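Local coordinates for MaoC-like dehydratase (PDB 3EXZ), which is probably a hot-dog-fold lyase of the MaoC-like dehydratase family, whose relatives hydrate or dehydrate acyl thioesters, at residues A[84-89]-A[132-137]; A[65-70]-A[98-103]; A[117-122]-A[140-145]; A[19-24]-A[90-95]. All blocks are in the same frame, centred on the assembly; numbering follows the deposited sequence.

Interaction 1: residues A[84-89]-A[132-137]; sequences TELSWP and VVQRST
Strands 81-87 and 132-143 are antiparallel neighbours in the hot-dog sheet, and Glu85 with Thr137 and Ser87 with Arg135 are its hydrogen-bonded pairs here. Glu85 N to Thr137 O is 2.9 Å, and Thr137 N bonds back to Glu85 O. Ser87 N to Arg135 O is 3.0 Å, and Arg135 N gives the matching bond to Ser87 O. Between these pairs, Leu86 and Ser136 form a non-hydrogen-bonded pair.

On the face of Leu86 and Ser136, two hydroxyls meet: Thr84 OG1 and Ser136 OG are hydrogen-bonded at 2.7 Å. Ser136 OG stands anti to its own N (chi1 -177°), which carries it to Thr84. Leu86 CD1 lies 3.5 Å from Ser136 CB and also touches the end of Gln134. The other face carries Glu85, Ser87, Arg135 and Thr137. There Arg135 turns its guanidinium away to a salt bridge with Asp124.

Strand 81-87 is an edge strand within the chain. Thr84, Leu86 and Ser87 pair with a strand of the second subunit, so the sheet continues across the dimer interface. A classic beta bulge sets Val133 and Gln134 both against Thr125. At this corner the Trp88 and Gln134 side chains run side by side, ring and amide planes 68° apart. Val133 O sits in the plane of the indole at its edge, 3.3 Å from Trp88 CD1. Beyond it, Pro89 CG rests 4.0 Å from Val132 CG1.

Interaction 2: residues A[65-70]-A[98-103]; sequences MRLLVT and LHVETT
Leu67 and Leu68 of helix 57-72 straddle Val100 of strand 97-109, each taking one of its methyl groups. This is the hot-dog arrangement, a long helix packed against an antiparallel sheet. Leu67 CD1 lies 3.6 Å from Val100 CG2, and Leu67 CB also touches that methyl. Leu68 CD1 lies 3.7 Å from Val100 CG1, its side chain crossing that of Val100 at about a right angle. With CG1 anti to the backbone N (chi1 -170°), Val100 turns CG1 to Leu68 and CG2 to Leu67.

Leu67 CD1 also reaches the strand backbone, 4.0 Å from Leu98 O. All the touching residues are buried, and no hydrogen bond joins the two segments. The short helix and strand segments cross at -62°, with 8.4 Å between their axes.

The strand is held from both flanks. Val100 N is hydrogen-bonded to Ser16 OG on strand 13-20, while His99 and Glu101 have backbone bonds to strand 116-126. Ile79 packs against Leu68 from a loop. Within the two segments, Thr102 OG1 is the polar side-chain atom that meets Leu68; it is hydrogen-bonded to Ser123 OG and lies 3.6 Å from Leu68 CD1.

Interaction 3: residues A[117-122]-A[140-145]; sequences AIVTCQ and VVVFRR
The beta hairpin of strands 116-126 and 132-143 is joined here by four backbone hydrogen bonds, two in each of the pairs Ala117 with Val142 and Val119 with Val140. Ala117 N to Val142 O is 2.9 Å, and Val142 N bonds back to Ala117 O with an N-H...O angle of 172°. Val119 N to Val140 O is 2.8 Å, and the bond from Val140 N to Val119 O is almost straight. Ile118 and Val141 form the non-hydrogen-bonded pair between them. Ile118 CA also makes a CA-H...O contact of 3.3 Å with Val140 O.

The short strand segments run 130° apart, so the hairpin is strongly twisted here. In the hot-dog fold these are neighbouring strands of the one curved sheet. Ala117, Val119, Val140 and Val142 are buried on one face. Val119 CG2 and Val142 CG2 meet at 3.6 Å, a contact between residues offset along the strands rather than directly paired. In both valines CG2 is anti to the carbonyl carbon, and the two methyls approach across the strand gap. Farther along, Cys121 SG lies 4.3 Å from Val140 CG2. Val104 and Ile107 of strand 97-109 extend this apolar layer, touching Val119 and Ala117. Ile118 and Val141 point to the other face, where Lys139 packs on Ile118 and Arg116 on Val141.

Interaction 4: residues A[19-24]-A[90-95]; sequences HRVEAA and NPTRPG
Val21, between strand 13-20 and helix 23-33, meets Gly95 of the loop that leads into strand 97-109 of the hot-dog fold. The hydrogen bond across the contact is from Gly95 N to Val21 O. It is short, 2.6 Å, with an N-H...O angle of 156°. Val21 O also receives a CA-H...O contact from Pro94 CA at 3.5 Å.

Two apolar contacts accompany this bond. Val21 CG2 meets Thr92 CG2 at 4.0 Å, the two side chains crossing at about a right angle. Thr92 turns its hydroxyl elsewhere, to a hydrogen bond with Thr60 on helix 57-72. Ala23 opens helix 23-33, with Glu22 at the N-cap position before it. Ala23 CB touches Pro94 CB at 4.2 Å, and both Val21 and Pro94 pack on Ile26 of the same helix.

Charged groups lie along the outer side. Arg20 is extended from CG to NE (chi3 179°), which brings its guanidinium to Gly95. The group makes a salt bridge to Glu97 through NH1 and a long one to Glu22, while Gly95 O takes a hydrogen bond from Gln128 NE2. That same Gly95 O lies over one face of the guanidinium, 3.3 Å from Arg20 NH2, but the angle is too poor for a hydrogen bond between them.

In the fold
All four contacts belong to one hot-dog domain and reach its antiparallel sheet, ordered 13-20, 97-109, 116-126, 132-143, 81-87. Interactions 1 and 3 share strand 132-143, with centres about 19 Å apart. Interaction 2 sets helix 57-72 against the sheet, its centre about 12 Å from that of interaction 1; Val133 and Leu98 touch between them. Interaction 4 lies about 16 Å from both, centre to centre. Interactions 3 and 4 have centres about 30 Å apart, on opposite sides of the chain's centre. Along the chain, interactions 1, 2 and 4 interleave, so helix, sheet and loop are assembled from segments far apart in sequence. Interaction 3 follows 2 and 4 but crosses 1, whose edge strand continues the sheet into the second subunit.

Interaction 1: residues A[84-89]-A[132-137]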
loop_
_atom_site.group_PDB
_atom_site.type_symbol
_atom_site.label_atom_id
_atom_site.label_comp_id
_atom_site.label_asym_id
_atom_site.label_seq_id
_atom_site.Cartn_x
_atom_site.Cartn_y
_atom_site.Cartn_z
ATOM N N THR A 84 -1.637 -5.822 6.347
ATOM C CA THR A 84 -1.035 -4.770 7.149
ATOM C C THR A 84 -1.992 -3.658 7.555
ATOM O O THR A 84 -3.000 -3.412 6.884
ATOM C CB THR A 84 0.159 -4.091 6.372
ATOM O OG1 THR A 84 0.885 -3.224 7.251
ATOM C CG2 THR A 84 -0.351 -3.252 5.192
ATOM N N GLU A 85 -1.678 -3.019 8.681
ATOM C CA GLU A 85 -2.432 -1.858 9.164
ATOM C C GLU A 85 -1.555 -0.690 8.686
ATOM O O GLU A 85 -0.397 -0.546 9.098
ATOM C CB GLU A 85 -2.537 -1.845 10.684
ATOM C CG GLU A 85 -3.323 -0.664 11.268
ATOM C CD GLU A 85 -2.590 0.687 11.216
ATOM O OE1 GLU A 85 -1.335 0.719 11.261
ATOM O OE2 GLU A 85 -3.285 1.728 11.144
ATOM N N LEU A 86 -2.129 0.160 7.847
ATOM C CA LEU A 86 -1.395 1.248 7.236
ATOM C C LEU A 86 -1.928 2.622 7.581
ATOM O O LEU A 86 -3.138 2.831 7.597
ATOM C CB LEU A 86 -1.443 1.031 5.711
ATOM C CG LEU A 86 -0.323 1.574 4.818
ATOM C CD1 LEU A 86 1.050 1.236 5.413
ATOM C CD2 LEU A 86 -0.467 0.971 3.425
ATOM N N SER A 87 -1.030 3.547 7.891
ATOM C CA SER A 87 -1.442 4.914 8.146
ATOM C C SER A 87 -0.337 5.872 7.698
ATOM O O SER A 87 0.844 5.506 7.668
ATOM C CB SER A 87 -1.782 5.145 9.629
ATOM O OG SER A 87 -0.670 4.905 10.462
ATOM N N TRP A 88 -0.728 7.081 7.303
ATOM C CA TRP A 88 0.231 8.103 6.894
ATOM C C TRP A 88 -0.029 9.345 7.754
ATOM O O TRP A 88 -0.871 10.187 7.424
ATOM C CB TRP A 88 0.072 8.454 5.409
ATOM C CG TRP A 88 0.202 7.256 4.509
ATOM C CD1 TRP A 88 1.362 6.678 4.054
ATOM C CD2 TRP A 88 -0.867 6.481 3.967
ATOM N NE1 TRP A 88 1.073 5.599 3.252
ATOM C CE2 TRP A 88 -0.290 5.451 3.183
ATOM C CE3 TRP A 88 -2.268 6.559 4.055
ATOM C CZ2 TRP A 88 -1.058 4.497 2.504
ATOM C CZ3 TRP A 88 -3.038 5.601 3.380
ATOM C CH2 TRP A 88 -2.427 4.594 2.607
ATOM N N PRO A 89 0.689 9.468 8.884
ATOM C CA PRO A 89 0.536 10.605 9.807
ATOM C C PRO A 89 0.931 11.960 9.222
ATOM O O PRO A 89 0.215 12.948 9.402
ATOM C CB PRO A 89 1.424 10.229 10.992
ATOM C CG PRO A 89 1.543 8.724 10.904
ATOM C CD PRO A 89 1.622 8.465 9.425
ATOM N N VAL A 132 6.952 10.635 11.295
ATOM C CA VAL A 132 6.502 9.416 10.650
ATOM C C VAL A 132 5.616 9.713 9.446
ATOM O O VAL A 132 4.512 10.255 9.605
ATOM C CB VAL A 132 5.694 8.539 11.642
ATOM C CG1 VAL A 132 5.301 7.224 10.988
ATOM C CG2 VAL A 132 6.514 8.290 12.900
ATOM N N VAL A 133 6.101 9.389 8.243
ATOM C CA VAL A 133 5.291 9.587 7.035
ATOM C C VAL A 133 4.483 8.319 6.707
ATOM O O VAL A 133 3.607 8.331 5.841
ATOM C CB VAL A 133 6.129 10.029 5.806
ATOM C CG1 VAL A 133 6.825 11.349 6.133
ATOM C CG2 VAL A 133 7.129 8.960 5.398
ATOM N N GLN A 134 4.779 7.225 7.401
ATOM C CA GLN A 134 4.012 6.000 7.222
ATOM C C GLN A 134 4.303 4.999 8.313
ATOM O O GLN A 134 5.449 4.857 8.744
ATOM C CB GLN A 134 4.293 5.302 5.879
ATOM C CG GLN A 134 3.405 4.070 5.643
ATOM C CD GLN A 134 3.721 3.308 4.361
ATOM O OE1 GLN A 134 4.386 2.262 4.382
ATOM N NE2 GLN A 134 3.249 3.836 3.234
ATOM N N ARG A 135 3.250 4.350 8.798
ATOM C CA ARG A 135 3.424 3.269 9.749
ATOM C C ARG A 135 2.672 2.094 9.135
ATOM O O ARG A 135 1.506 2.208 8.737
ATOM C CB ARG A 135 2.867 3.571 11.135
ATOM C CG ARG A 135 2.670 2.308 11.963
ATOM C CD ARG A 135 2.390 2.659 13.412
ATOM N NE ARG A 135 3.563 3.244 14.052
ATOM C CZ ARG A 135 3.659 3.481 15.357
ATOM N NH1 ARG A 135 2.649 3.174 16.165
ATOM N NH2 ARG A 135 4.765 4.022 15.855
ATOM N N SER A 136 3.373 0.972 9.034
ATOM C CA SER A 136 2.823 -0.247 8.485
ATOM C C SER A 136 3.050 -1.360 9.510
ATOM O O SER A 136 4.185 -1.777 9.739
ATOM C CB SER A 136 3.521 -0.570 7.157
ATOM O OG SER A 136 2.979 -1.725 6.546
ATOM N N THR A 137 1.975 -1.799 10.168
ATOM C CA THR A 137 2.053 -2.902 11.133
ATOM C C THR A 137 1.635 -4.101 10.276
ATOM O O THR A 137 0.451 -4.380 10.079
ATOM C CB THR A 137 1.094 -2.688 12.307
ATOM O OG1 THR A 137 1.418 -1.445 12.939
ATOM C CG2 THR A 137 1.234 -3.817 13.327
#

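Interaction 2: residues A[65-70]-A[98-103]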
loop_
_atom_site.group_PDB
_atom_site.type_symbol
_atom_site.label_atom_id
_atom_site.label_comp_id
_atom_site.label_asym_id
_atom_site.label_seq_id
_atom_site.Cartn_x
_atom_site.Cartn_y
_atom_site.Cartn_z
HETATM N N MSE A 65 8.595 -0.530 0.831
HETATM C CA MSE A 65 8.860 -1.934 0.528
HETATM C C MSE A 65 10.265 -2.109 -0.055
HETATM O O MSE A 65 10.983 -3.028 0.334
HETATM C CB MSE A 65 7.819 -2.505 -0.437
HETATM C CG MSE A 65 7.999 -4.000 -0.663
HETATM SE SE MSE A 65 7.891 -5.013 1.004
HETATM C CE MSE A 65 9.758 -5.318 1.381
ATOM N N ARG A 66 10.657 -1.235 -0.983
ATOM C CA ARG A 66 11.999 -1.299 -1.571
ATOM C C ARG A 66 13.070 -1.228 -0.470
ATOM O O ARG A 66 13.988 -2.038 -0.449
ATOM C CB ARG A 66 12.211 -0.149 -2.566
ATOM C CG ARG A 66 13.669 0.023 -3.010
ATOM C CD ARG A 66 13.807 1.150 -4.035
ATOM N NE ARG A 66 15.153 1.264 -4.603
ATOM C CZ ARG A 66 16.185 1.876 -4.021
ATOM N NH1 ARG A 66 16.047 2.437 -2.824
ATOM N NH2 ARG A 66 17.361 1.932 -4.644
ATOM N N LEU A 67 12.956 -0.264 0.438
ATOM C CA LEU A 67 13.918 -0.139 1.532
ATOM C C LEU A 67 13.922 -1.377 2.418
ATOM O O LEU A 67 14.974 -1.815 2.890
ATOM C CB LEU A 67 13.587 1.072 2.402
ATOM C CG LEU A 67 13.700 2.423 1.691
ATOM C CD1 LEU A 67 13.332 3.557 2.650
ATOM C CD2 LEU A 67 15.119 2.584 1.158
ATOM N N LEU A 68 12.737 -1.922 2.666
ATOM C CA LEU A 68 12.606 -3.111 3.488
ATOM C C LEU A 68 13.298 -4.289 2.806
ATOM O O LEU A 68 14.073 -5.026 3.428
ATOM C CB LEU A 68 11.115 -3.434 3.699
ATOM C CG LEU A 68 10.490 -3.317 5.112
ATOM C CD1 LEU A 68 11.037 -2.109 5.856
ATOM C CD2 LEU A 68 8.966 -3.255 5.006
ATOM N N VAL A 69 13.032 -4.451 1.516
ATOM C CA VAL A 69 13.593 -5.559 0.775
ATOM C C VAL A 69 15.097 -5.482 0.631
ATOM O O VAL A 69 15.794 -6.480 0.849
ATOM C CB VAL A 69 12.930 -5.671 -0.636
ATOM C CG1 VAL A 69 13.772 -6.541 -1.558
ATOM C CG2 VAL A 69 11.536 -6.267 -0.507
ATOM N N THR A 70 15.606 -4.297 0.308
ATOM C CA THR A 70 17.032 -4.154 0.093
ATOM C C THR A 70 17.893 -3.927 1.328
ATOM O O THR A 70 19.075 -4.258 1.319
ATOM C CB THR A 70 17.317 -3.076 -1.003
ATOM O OG1 THR A 70 16.768 -1.813 -0.610
ATOM C CG2 THR A 70 16.693 -3.508 -2.343
ATOM N N LEU A 98 14.085 9.598 3.456
ATOM C CA LEU A 98 13.361 8.568 4.171
ATOM C C LEU A 98 14.220 7.347 4.484
ATOM O O LEU A 98 15.118 6.970 3.717
ATOM C CB LEU A 98 12.158 8.071 3.347
ATOM C CG LEU A 98 11.203 9.120 2.756
ATOM C CD1 LEU A 98 10.053 8.437 2.022
ATOM C CD2 LEU A 98 10.674 10.018 3.872
ATOM N N HIS A 99 13.949 6.755 5.639
ATOM C CA HIS A 99 14.571 5.503 6.021
ATOM C C HIS A 99 13.508 4.798 6.863
ATOM O O HIS A 99 12.599 5.442 7.402
ATOM C CB HIS A 99 15.865 5.679 6.807
ATOM C CG HIS A 99 15.655 6.113 8.210
ATOM N ND1 HIS A 99 15.284 7.396 8.540
ATOM C CD2 HIS A 99 15.716 5.422 9.370
ATOM C CE1 HIS A 99 15.125 7.478 9.847
ATOM N NE2 HIS A 99 15.379 6.293 10.375
ATOM N N VAL A 100 13.596 3.480 6.970
ATOM C CA VAL A 100 12.600 2.756 7.734
ATOM C C VAL A 100 13.157 2.095 8.980
ATOM O O VAL A 100 14.255 1.528 8.955
ATOM C CB VAL A 100 11.926 1.663 6.873
ATOM C CG1 VAL A 100 10.718 1.075 7.621
ATOM C CG2 VAL A 100 11.505 2.246 5.524
ATOM N N GLU A 101 12.408 2.215 10.079
ATOM C CA GLU A 101 12.767 1.572 11.348
ATOM C C GLU A 101 11.708 0.490 11.670
ATOM O O GLU A 101 10.547 0.797 11.959
ATOM C CB GLU A 101 12.850 2.601 12.482
ATOM C CG GLU A 101 14.169 3.360 12.488
ATOM C CD GLU A 101 14.205 4.485 13.510
ATOM O OE1 GLU A 101 13.395 4.447 14.467
ATOM O OE2 GLU A 101 15.045 5.405 13.353
ATOM N N THR A 102 12.111 -0.777 11.630
ATOM C CA THR A 102 11.179 -1.878 11.867
ATOM C C THR A 102 11.366 -2.593 13.203
ATOM O O THR A 102 12.491 -2.873 13.613
ATOM C CB THR A 102 11.272 -2.914 10.695
ATOM O OG1 THR A 102 11.127 -2.230 9.442
ATOM C CG2 THR A 102 10.163 -3.973 10.800
ATOM N N THR A 103 10.254 -2.865 13.883
ATOM C CA THR A 103 10.291 -3.562 15.170
ATOM C C THR A 103 9.404 -4.805 15.139
ATOM O O THR A 103 8.272 -4.748 14.654
ATOM C CB THR A 103 9.770 -2.668 16.339
ATOM O OG1 THR A 103 10.504 -1.439 16.379
ATOM C CG2 THR A 103 9.918 -3.393 17.693
#

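Interaction 3: residues A[117-122]-A[140-145]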
loop_
_atom_site.group_PDB
_atom_site.type_symbol
_atom_site.label_atom_id
_atom_site.label_comp_id
_atom_site.label_asym_id
_atom_site.label_seq_id
_atom_site.Cartn_x
_atom_site.Cartn_y
_atom_site.Cartn_z
ATOM N N ALA A 117 5.965 -19.186 10.928
ATOM C CA ALA A 117 5.262 -18.364 11.907
ATOM C C ALA A 117 4.832 -17.058 11.263
ATOM O O ALA A 117 5.374 -16.666 10.228
ATOM C CB ALA A 117 6.200 -18.051 13.095
ATOM N N ILE A 118 3.838 -16.405 11.861
ATOM C CA ILE A 118 3.397 -15.102 11.380
ATOM C C ILE A 118 4.075 -14.105 12.325
ATOM O O ILE A 118 3.821 -14.089 13.534
ATOM C CB ILE A 118 1.865 -14.961 11.413
ATOM C CG1 ILE A 118 1.282 -15.642 10.174
ATOM C CG2 ILE A 118 1.474 -13.492 11.456
ATOM C CD1 ILE A 118 -0.221 -15.768 10.202
ATOM N N VAL A 119 4.973 -13.302 11.762
ATOM C CA VAL A 119 5.720 -12.308 12.519
ATOM C C VAL A 119 5.130 -10.928 12.279
ATOM O O VAL A 119 5.036 -10.474 11.136
ATOM C CB VAL A 119 7.225 -12.292 12.100
ATOM C CG1 VAL A 119 8.011 -11.310 12.972
ATOM C CG2 VAL A 119 7.816 -13.698 12.208
ATOM N N THR A 120 4.721 -10.275 13.361
ATOM C CA THR A 120 4.152 -8.941 13.279
ATOM C C THR A 120 5.284 -7.913 13.283
ATOM O O THR A 120 5.975 -7.732 14.286
ATOM C CB THR A 120 3.201 -8.662 14.464
ATOM O OG1 THR A 120 2.118 -9.602 14.436
ATOM C CG2 THR A 120 2.631 -7.261 14.367
ATOM N N CYS A 121 5.468 -7.243 12.151
ATOM C CA CYS A 121 6.517 -6.241 12.017
ATOM C C CYS A 121 5.934 -4.856 11.867
ATOM O O CYS A 121 5.110 -4.613 10.983
ATOM C CB CYS A 121 7.389 -6.530 10.794
ATOM S SG CYS A 121 8.133 -8.161 10.802
ATOM N N GLN A 122 6.362 -3.948 12.734
ATOM C CA GLN A 122 5.891 -2.576 12.666
ATOM C C GLN A 122 6.982 -1.702 12.069
ATOM O O GLN A 122 7.998 -1.433 12.708
ATOM C CB GLN A 122 5.516 -2.059 14.056
ATOM C CG GLN A 122 4.957 -0.656 14.041
ATOM C CD GLN A 122 4.333 -0.256 15.359
ATOM O OE1 GLN A 122 3.160 -0.542 15.623
ATOM N NE2 GLN A 122 5.121 0.392 16.208
ATOM N N VAL A 140 3.961 -10.839 8.479
ATOM C CA VAL A 140 4.801 -11.474 7.476
ATOM C C VAL A 140 4.920 -12.964 7.783
ATOM O O VAL A 140 4.866 -13.370 8.946
ATOM C CB VAL A 140 6.200 -10.774 7.466
ATOM C CG1 VAL A 140 7.095 -11.362 6.403
ATOM C CG2 VAL A 140 6.016 -9.284 7.226
ATOM N N VAL A 141 5.047 -13.774 6.735
ATOM C CA VAL A 141 5.180 -15.216 6.894
ATOM C C VAL A 141 6.663 -15.557 6.859
ATOM O O VAL A 141 7.333 -15.381 5.837
ATOM C CB VAL A 141 4.469 -15.996 5.763
ATOM C CG1 VAL A 141 4.396 -17.472 6.129
ATOM C CG2 VAL A 141 3.078 -15.427 5.530
ATOM N N VAL A 142 7.169 -16.047 7.983
ATOM C CA VAL A 142 8.571 -16.405 8.090
ATOM C C VAL A 142 8.807 -17.866 8.458
ATOM O O VAL A 142 8.333 -18.349 9.492
ATOM C CB VAL A 142 9.291 -15.532 9.148
ATOM C CG1 VAL A 142 10.779 -15.847 9.149
ATOM C CG2 VAL A 142 9.055 -14.053 8.865
ATOM N N PHE A 143 9.539 -18.562 7.598
ATOM C CA PHE A 143 9.884 -19.963 7.815
ATOM C C PHE A 143 11.259 -20.083 8.499
ATOM O O PHE A 143 12.086 -19.170 8.426
ATOM C CB PHE A 143 9.972 -20.700 6.471
ATOM C CG PHE A 143 8.654 -20.860 5.776
ATOM C CD1 PHE A 143 7.971 -22.070 5.826
ATOM C CD2 PHE A 143 8.102 -19.810 5.054
ATOM C CE1 PHE A 143 6.740 -22.222 5.183
ATOM C CE2 PHE A 143 6.873 -19.953 4.410
ATOM C CZ PHE A 143 6.198 -21.163 4.467
ATOM N N ARG A 144 11.496 -21.198 9.185
ATOM C CA ARG A 144 12.805 -21.407 9.783
ATOM C C ARG A 144 13.720 -21.950 8.670
ATOM O O ARG A 144 13.239 -22.417 7.631
ATOM C CB ARG A 144 12.722 -22.347 10.994
ATOM C CG ARG A 144 11.750 -23.492 10.900
ATOM C CD ARG A 144 11.418 -24.001 12.305
ATOM N NE ARG A 144 12.596 -24.000 13.170
ATOM C CZ ARG A 144 12.676 -24.612 14.350
ATOM N NH1 ARG A 144 11.638 -25.282 14.836
ATOM N NH2 ARG A 144 13.806 -24.556 15.044
ATOM N N ARG A 145 15.032 -21.837 8.864
ATOM C CA ARG A 145 15.993 -22.289 7.862
ATOM C C ARG A 145 15.795 -23.747 7.528
ATOM O O ARG A 145 15.668 -24.587 8.413
ATOM C CB ARG A 145 17.438 -22.064 8.324
ATOM C CG ARG A 145 17.782 -22.672 9.672
ATOM C CD ARG A 145 17.739 -21.618 10.765
ATOM N NE ARG A 145 18.457 -20.412 10.361
ATOM C CZ ARG A 145 19.401 -19.819 11.082
ATOM N NH1 ARG A 145 19.744 -20.312 12.264
ATOM N NH2 ARG A 145 20.011 -18.736 10.614
#

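Interaction 4: residues A[19-24]-A[90-95]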
loop_
_atom_site.group_PDB
_atom_site.type_symbol
_atom_site.label_atom_id
_atom_site.label_comp_id
_atom_site.label_asym_id
_atom_site.label_seq_id
_atom_site.Cartn_x
_atom_site.Cartn_y
_atom_site.Cartn_z
ATOM N N HIS A 19 16.635 6.971 1.419
ATOM C CA HIS A 19 16.182 7.215 0.064
ATOM C C HIS A 19 15.668 8.649 -0.016
ATOM O O HIS A 19 14.898 9.092 0.842
ATOM C CB HIS A 19 15.083 6.221 -0.329
ATOM C CG HIS A 19 14.476 6.484 -1.669
ATOM N ND1 HIS A 19 15.005 5.994 -2.843
ATOM C CD2 HIS A 19 13.370 7.185 -2.018
ATOM C CE1 HIS A 19 14.247 6.375 -3.857
ATOM N NE2 HIS A 19 13.250 7.103 -3.382
ATOM N N ARG A 20 16.124 9.384 -1.029
ATOM C CA ARG A 20 15.684 10.763 -1.204
ATOM C C ARG A 20 14.518 10.871 -2.200
ATOM O O ARG A 20 14.600 10.402 -3.341
ATOM C CB ARG A 20 16.841 11.653 -1.682
ATOM C CG ARG A 20 16.636 13.124 -1.344
ATOM C CD ARG A 20 17.737 14.003 -1.916
ATOM N NE ARG A 20 17.524 15.412 -1.596
ATOM C CZ ARG A 20 17.735 15.953 -0.400
ATOM N NH1 ARG A 20 18.175 15.201 0.603
ATOM N NH2 ARG A 20 17.496 17.246 -0.204
ATOM N N VAL A 21 13.426 11.487 -1.754
ATOM C CA VAL A 21 12.246 11.669 -2.601
ATOM C C VAL A 21 12.298 12.992 -3.374
ATOM O O VAL A 21 12.356 14.071 -2.780
ATOM C CB VAL A 21 10.937 11.656 -1.773
ATOM C CG1 VAL A 21 9.736 11.707 -2.707
ATOM C CG2 VAL A 21 10.868 10.401 -0.918
ATOM N N GLU A 22 12.273 12.910 -4.699
ATOM C CA GLU A 22 12.317 14.114 -5.524
ATOM C C GLU A 22 11.008 14.373 -6.259
ATOM O O GLU A 22 10.257 13.446 -6.594
ATOM C CB GLU A 22 13.455 14.030 -6.532
ATOM C CG GLU A 22 14.805 13.734 -5.901
ATOM C CD GLU A 22 15.497 14.955 -5.305
ATOM O OE1 GLU A 22 14.903 15.651 -4.451
ATOM O OE2 GLU A 22 16.649 15.219 -5.706
ATOM N N ALA A 23 10.768 15.650 -6.527
ATOM C CA ALA A 23 9.555 16.106 -7.183
ATOM C C ALA A 23 9.177 15.323 -8.429
ATOM O O ALA A 23 8.039 14.877 -8.562
ATOM C CB ALA A 23 9.677 17.592 -7.510
ATOM N N ALA A 24 10.138 15.137 -9.328
ATOM C CA ALA A 24 9.884 14.420 -10.574
ATOM C C ALA A 24 9.491 12.959 -10.362
ATOM O O ALA A 24 8.706 12.409 -11.139
ATOM C CB ALA A 24 11.112 14.514 -11.493
ATOM N N ASN A 90 2.080 12.006 8.559
ATOM C CA ASN A 90 2.542 13.240 7.946
ATOM C C ASN A 90 2.805 13.017 6.459
ATOM O O ASN A 90 3.178 11.921 6.029
ATOM C CB ASN A 90 3.813 13.769 8.626
ATOM C CG ASN A 90 3.622 14.024 10.116
ATOM O OD1 ASN A 90 3.705 13.107 10.933
ATOM N ND2 ASN A 90 3.348 15.276 10.472
ATOM N N PRO A 91 2.576 14.059 5.646
ATOM C CA PRO A 91 2.785 13.994 4.198
ATOM C C PRO A 91 4.255 13.734 3.892
ATOM O O PRO A 91 5.123 14.069 4.701
ATOM C CB PRO A 91 2.393 15.394 3.719
ATOM C CG PRO A 91 1.441 15.890 4.754
ATOM C CD PRO A 91 2.013 15.362 6.046
ATOM N N THR A 92 4.526 13.119 2.741
ATOM C CA THR A 92 5.907 12.910 2.296
ATOM C C THR A 92 6.131 14.033 1.284
ATOM O O THR A 92 5.376 14.192 0.324
ATOM C CB THR A 92 6.125 11.566 1.616
ATOM O OG1 THR A 92 5.967 10.529 2.589
ATOM C CG2 THR A 92 7.545 11.494 1.026
ATOM N N ARG A 93 7.198 14.789 1.492
ATOM C CA ARG A 93 7.532 15.965 0.696
ATOM C C ARG A 93 8.741 15.796 -0.186
ATOM O O ARG A 93 9.622 14.996 0.129
ATOM C CB ARG A 93 7.823 17.130 1.622
ATOM C CG ARG A 93 6.765 17.454 2.675
ATOM C CD ARG A 93 5.496 17.950 2.013
ATOM N NE ARG A 93 4.503 18.405 2.985
ATOM C CZ ARG A 93 3.316 18.908 2.659
ATOM N NH1 ARG A 93 2.968 19.014 1.383
ATOM N NH2 ARG A 93 2.483 19.321 3.605
ATOM N N PRO A 94 8.825 16.578 -1.286
ATOM C CA PRO A 94 9.965 16.533 -2.210
ATOM C C PRO A 94 11.155 16.992 -1.356
ATOM O O PRO A 94 11.017 17.922 -0.541
ATOM C CB PRO A 94 9.617 17.577 -3.270
ATOM C CG PRO A 94 8.135 17.691 -3.215
ATOM C CD PRO A 94 7.772 17.496 -1.765
ATOM N N GLY A 95 12.315 16.366 -1.543
ATOM C CA GLY A 95 13.514 16.706 -0.792
ATOM C C GLY A 95 13.670 15.897 0.488
ATOM O O GLY A 95 14.715 15.955 1.141
#